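Local coordinates for protein cystathionine gamma-lyase (Saccharomyces cerevisiae, PDB 1N8P) that is a pyridoxal-5'-phosphate-dependent enzyme of the Cys/Met metabolism family, built on an aminotransferase-like fold and assembled here from four chains, at residues 46-49 against 50-54; 58-61 against 62-66. All blocks are in the same frame, centred on the assembly; numbering follows the deposited sequence.

Interaction 1 (46-49 against 50-54). With PLP (pyridoxal-5'-phosphate), chain F.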
loop_
_atom_site.group_PDB
_atom_site.type_symbol
_atom_site.label_atom_id
_atom_site.label_comp_id
_atom_site.label_asym_id
_atom_site.label_seq_id
_atom_site.Cartn_x
_atom_site.Cartn_y
_atom_site.Cartn_z
ATOM N N THR A 46 0.892 -21.895 12.497
ATOM C CA THR A 46 -0.537 -21.798 12.804
ATOM C C THR A 46 -1.479 -21.228 11.725
ATOM O O THR A 46 -2.705 -21.228 11.911
ATOM C CB THR A 46 -0.744 -20.995 14.107
ATOM O OG1 THR A 46 -0.014 -21.619 15.171
ATOM C CG2 THR A 46 -2.222 -20.946 14.483
ATOM N N TYR A 47 -0.929 -20.743 10.610
ATOM C CA TYR A 47 -1.769 -20.205 9.542
ATOM C C TYR A 47 -1.815 -21.148 8.342
ATOM O O TYR A 47 -0.774 -21.635 7.884
ATOM C CB TYR A 47 -1.270 -18.822 9.098
ATOM C CG TYR A 47 -1.315 -17.773 10.193
ATOM C CD1 TYR A 47 -0.153 -17.390 10.862
ATOM C CD2 TYR A 47 -2.528 -17.194 10.592
ATOM C CE1 TYR A 47 -0.190 -16.458 11.908
ATOM C CE2 TYR A 47 -2.573 -16.260 11.638
ATOM C CZ TYR A 47 -1.396 -15.902 12.289
ATOM O OH TYR A 47 -1.418 -14.999 13.327
ATOM N N GLU A 48 -3.028 -21.398 7.840
ATOM C CA GLU A 48 -3.246 -22.289 6.693
ATOM C C GLU A 48 -3.828 -21.549 5.493
ATOM O O GLU A 48 -3.390 -21.752 4.357
ATOM C CB GLU A 48 -4.185 -23.432 7.085
ATOM C CG GLU A 48 -5.445 -22.972 7.806
ATOM C CD GLU A 48 -6.387 -24.121 8.075
ATOM O OE1 GLU A 48 -5.922 -25.139 8.623
ATOM O OE2 GLU A 48 -7.587 -24.013 7.740
ATOM N N TYR A 49 -4.830 -20.709 5.744
ATOM C CA TYR A 49 -5.432 -19.930 4.666
ATOM C C TYR A 49 -5.869 -18.526 5.093
ATOM O O TYR A 49 -6.639 -18.353 6.051
ATOM C CB TYR A 49 -6.626 -20.663 4.056
ATOM C CG TYR A 49 -7.050 -20.046 2.739
ATOM C CD1 TYR A 49 -6.135 -19.935 1.678
ATOM C CD2 TYR A 49 -8.343 -19.537 2.560
ATOM C CE1 TYR A 49 -6.488 -19.334 0.480
ATOM C CE2 TYR A 49 -8.711 -18.926 1.354
ATOM C CZ TYR A 49 -7.772 -18.828 0.316
ATOM O OH TYR A 49 -8.097 -18.219 -0.884
ATOM N N SER A 50 -5.367 -17.530 4.366
ATOM C CA SER A 50 -5.678 -16.125 4.625
ATOM C C SER A 50 -7.087 -15.882 5.194
ATOM O O SER A 50 -7.252 -15.311 6.294
ATOM C CB SER A 50 -5.501 -15.316 3.333
ATOM O OG SER A 50 -6.041 -14.009 3.466
ATOM N N ARG A 51 -8.092 -16.323 4.436
ATOM C CA ARG A 51 -9.495 -16.149 4.806
ATOM C C ARG A 51 -9.824 -16.719 6.176
ATOM O O ARG A 51 -10.371 -16.020 7.042
ATOM C CB ARG A 51 -10.400 -16.774 3.742
ATOM C CG ARG A 51 -11.868 -16.611 4.040
ATOM C CD ARG A 51 -12.659 -16.655 2.758
ATOM N NE ARG A 51 -12.215 -17.758 1.913
ATOM C CZ ARG A 51 -12.207 -19.041 2.286
ATOM N NH1 ARG A 51 -12.623 -19.395 3.497
ATOM N NH2 ARG A 51 -11.783 -19.977 1.446
ATOM N N SER A 52 -9.487 -17.988 6.375
ATOM C CA SER A 52 -9.743 -18.621 7.659
ATOM C C SER A 52 -9.040 -17.849 8.767
ATOM O O SER A 52 -9.452 -17.923 9.932
ATOM C CB SER A 52 -9.254 -20.066 7.667
ATOM O OG SER A 52 -9.522 -20.660 8.931
ATOM N N GLN A 53 -7.982 -17.123 8.398
ATOM C CA GLN A 53 -7.216 -16.304 9.347
ATOM C C GLN A 53 -5.853 -15.901 8.808
ATOM O O GLN A 53 -5.188 -16.701 8.148
ATOM C CB GLN A 53 -7.006 -17.049 10.675
ATOM C CG GLN A 53 -6.029 -16.382 11.660
ATOM C CD GLN A 53 -6.590 -15.145 12.311
ATOM O OE1 GLN A 53 -6.838 -14.141 11.649
ATOM N NE2 GLN A 53 -6.798 -15.208 13.614
ATOM N N ASN A 54 -5.454 -14.660 9.099
ATOM C CA ASN A 54 -4.153 -14.111 8.708
ATOM C C ASN A 54 -3.705 -13.186 9.837
ATOM O O ASN A 54 -4.528 -12.550 10.483
ATOM C CB ASN A 54 -4.249 -13.318 7.403
ATOM C CG ASN A 54 -4.728 -11.883 7.615
ATOM O OD1 ASN A 54 -5.915 -11.588 7.459
ATOM N ND2 ASN A 54 -3.804 -10.986 7.975
HETATM N N1 PLP F . -14.314 -20.569 -6.870
HETATM C C2 PLP F . -13.305 -21.127 -7.643
HETATM C C2A PLP F . -13.805 -21.701 -8.969
HETATM C C3 PLP F . -11.944 -21.123 -7.042
HETATM O O3 PLP F . -11.004 -21.675 -7.822
HETATM C C4 PLP F . -11.740 -20.579 -5.762
HETATM C C4A PLP F . -10.399 -20.575 -5.180
HETATM C C5 PLP F . -12.929 -20.003 -5.024
HETATM C C6 PLP F . -14.179 -20.022 -5.614
HETATM C C5A PLP F . -12.699 -19.269 -3.654
HETATM O O4P PLP F . -12.625 -17.842 -3.801
HETATM P P PLP F . -12.485 -16.834 -2.530
HETATM O O1P PLP F . -12.039 -15.592 -3.195
HETATM O O2P PLP F . -11.444 -17.454 -1.573
HETATM O O3P PLP F . -13.741 -16.809 -1.788
#

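Interaction 2 (58-61 against 62-66)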
loop_
_atom_site.group_PDB
_atom_site.type_symbol
_atom_site.label_atom_id
_atom_site.label_comp_id
_atom_site.label_asym_id
_atom_site.label_seq_id
_atom_site.Cartn_x
_atom_site.Cartn_y
_atom_site.Cartn_z
ATOM N N GLU A 58 -6.221 -11.017 12.682
ATOM C CA GLU A 58 -6.125 -11.572 14.030
ATOM C C GLU A 58 -5.525 -10.579 15.010
ATOM O O GLU A 58 -6.097 -10.296 16.055
ATOM C CB GLU A 58 -5.272 -12.831 14.010
ATOM C CG GLU A 58 -5.209 -13.561 15.330
ATOM C CD GLU A 58 -4.090 -14.585 15.352
ATOM O OE1 GLU A 58 -2.908 -14.165 15.458
ATOM O OE2 GLU A 58 -4.398 -15.798 15.254
ATOM N N ASN A 59 -4.368 -10.032 14.684
ATOM C CA ASN A 59 -3.766 -9.087 15.607
ATOM C C ASN A 59 -4.654 -7.897 15.850
ATOM O O ASN A 59 -4.699 -7.392 16.958
ATOM C CB ASN A 59 -2.409 -8.612 15.104
ATOM C CG ASN A 59 -1.320 -9.639 15.301
ATOM O OD1 ASN A 59 -1.374 -10.462 16.235
ATOM N ND2 ASN A 59 -0.309 -9.590 14.439
ATOM N N LEU A 60 -5.351 -7.432 14.816
ATOM C CA LEU A 60 -6.246 -6.291 14.962
ATOM C C LEU A 60 -7.288 -6.702 15.951
ATOM O O LEU A 60 -7.459 -6.074 16.994
ATOM C CB LEU A 60 -6.908 -5.948 13.624
ATOM C CG LEU A 60 -8.228 -5.155 13.616
ATOM C CD1 LEU A 60 -8.030 -3.801 14.218
ATOM C CD2 LEU A 60 -8.764 -5.042 12.185
ATOM N N GLU A 61 -7.977 -7.783 15.617
ATOM C CA GLU A 61 -9.009 -8.351 16.464
ATOM C C GLU A 61 -8.623 -8.458 17.936
ATOM O O GLU A 61 -9.391 -8.098 18.808
ATOM C CB GLU A 61 -9.412 -9.710 15.893
ATOM C CG GLU A 61 -10.057 -9.592 14.501
ATOM C CD GLU A 61 -10.430 -10.919 13.928
ATOM O OE1 GLU A 61 -9.946 -11.925 14.485
ATOM O OE2 GLU A 61 -11.185 -10.974 12.930
ATOM N N ARG A 62 -7.418 -8.937 18.218
ATOM C CA ARG A 62 -6.951 -9.057 19.596
ATOM C C ARG A 62 -6.909 -7.690 20.233
ATOM O O ARG A 62 -7.348 -7.486 21.372
ATOM C CB ARG A 62 -5.539 -9.638 19.637
ATOM C CG ARG A 62 -5.406 -11.078 19.179
ATOM C CD ARG A 62 -3.954 -11.498 19.286
ATOM N NE ARG A 62 -3.693 -12.716 18.531
ATOM C CZ ARG A 62 -4.019 -13.937 18.941
ATOM N NH1 ARG A 62 -4.621 -14.112 20.115
ATOM N NH2 ARG A 62 -3.741 -14.982 18.171
ATOM N N ALA A 63 -6.353 -6.740 19.492
ATOM C CA ALA A 63 -6.237 -5.375 19.998
ATOM C C ALA A 63 -7.604 -4.771 20.273
ATOM O O ALA A 63 -7.842 -4.296 21.373
ATOM C CB ALA A 63 -5.447 -4.512 19.022
ATOM N N VAL A 64 -8.514 -4.801 19.299
ATOM C CA VAL A 64 -9.830 -4.218 19.544
ATOM C C VAL A 64 -10.513 -4.849 20.766
ATOM O O VAL A 64 -10.973 -4.132 21.658
ATOM C CB VAL A 64 -10.756 -4.334 18.323
ATOM C CG1 VAL A 64 -12.153 -3.909 18.706
ATOM C CG2 VAL A 64 -10.254 -3.441 17.211
ATOM N N ALA A 65 -10.567 -6.180 20.811
ATOM C CA ALA A 65 -11.169 -6.899 21.933
ATOM C C ALA A 65 -10.587 -6.412 23.261
ATOM O O ALA A 65 -11.328 -6.112 24.206
ATOM C CB ALA A 65 -10.920 -8.386 21.776
ATOM N N ALA A 66 -9.258 -6.331 23.329
ATOM C CA ALA A 66 -8.581 -5.865 24.537
ATOM C C ALA A 66 -9.025 -4.482 24.916
ATOM O O ALA A 66 -9.262 -4.197 26.085
ATOM C CB ALA A 66 -7.070 -5.860 24.335
#

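Interaction 1 (46-49 against 50-54)
Tyr49 and Arg51 meet in a loop that reaches the phosphate of a pyridoxal-5'-phosphate bound by a neighbouring subunit, whose Ser80, Gly79 and Ser200 hydrogen-bond the cofactor. The guanidinium lays one face against the CD2-CE2 side of the tyrosine ring, with Arg51 CZ 3.6 Å from Tyr49 CE2 and the two planes turned 60° apart. A bend at chi3 (46°) brings the end of the arginine back to the ring. Both groups face phosphate oxygen O2P edge-on: Tyr49 OH stands 3.5 Å from PLP O2P, and Arg51 NE 3.6 Å from the same PLP O2P. The arginine would thus place positive charge beside the phosphate.

Behind this pair the backbone folds into a turn, closed by a hydrogen bond from Gln53 N to Tyr49 O (3.0 Å). Gln53 then curls round: its OE1 accepts a hydrogen bond from the backbone N of Asn54 at 2.9 Å on an in-plane lone pair, while its CG abuts the edge of the Tyr47 ring, 3.5 Å from Tyr47 CE2. The Tyr47 hydroxyl is hydrogen-bonded to Glu58, and its ring meets His22 of the third subunit. Asn54 is the N-cap residue of helix 55-67; earlier in the turn, Arg51 O accepts a hydrogen bond from Arg57 in that helix, and Arg51 NH1 bonds weakly to Asn232 O in helix 221-234.

Interaction 2 (58-61 against 62-66)
The guanidinium of Arg62 meets the carboxylate of Glu58 at its edge, with OE1 near the guanidinium plane and the two flat groups inclined at 67°. Asn59 OD1 also lies near that plane, 4.0 Å from Arg62 NE. This is an i to i+4 salt bridge along one turn of helix 55-67. Part of it is a weak hydrogen bond from Arg62 NE to Glu58 OE1, 3.5 Å long and bent to 136°; the place of NH2, the other nitrogen on this side, is less sure. Glu58 CG stands anti to its backbone N (chi1 -175°), which carries the acid alongside the extended arginine, both chains pointing the same way. OE1 is shared with Tyr47 OH, its stronger partner, and Arg62 lies on the exposed side of the helix.

Elsewhere round the helix, the polar side chains turn to other parts of the chain: Asn59 ND2 donates to Glu27, and Glu61 OE2 accepts a hydrogen bond from the backbone N of Ala75 in strand 72-76. The buried apolar side packs on helix 240-250, where Leu60 touches Ala243 and Val64 touches Leu250. Regular backbone bonds underlie all this, among them Arg62 N to Glu58 O at 2.9 Å and Val64 N to Leu60 O at 2.8 Å. One turn apart on that buried side, Leu60 CD1 and Val64 CG2 lie side by side, 3.7 Å from each other.

Overall arrangement
From the N terminus, the chain passes helix 8-14 and a long loop before reaching interaction 1, a turn that closes just ahead of helix 55-67. Interaction 2 follows within that helix, so the two are in series, neither nested nor crossing, with centres about 16 Å apart. They nevertheless touch, since the Tyr47 hydroxyl of the loop reaches Glu58 on the first turn of the helix. The loop end faces outward, to the cofactor of the second subunit and to the third subunit, whereas 58-66 contacts no other chain and joins helix 240-250 and strand 72-76, the edge strand of the seven-stranded sheet within this chain.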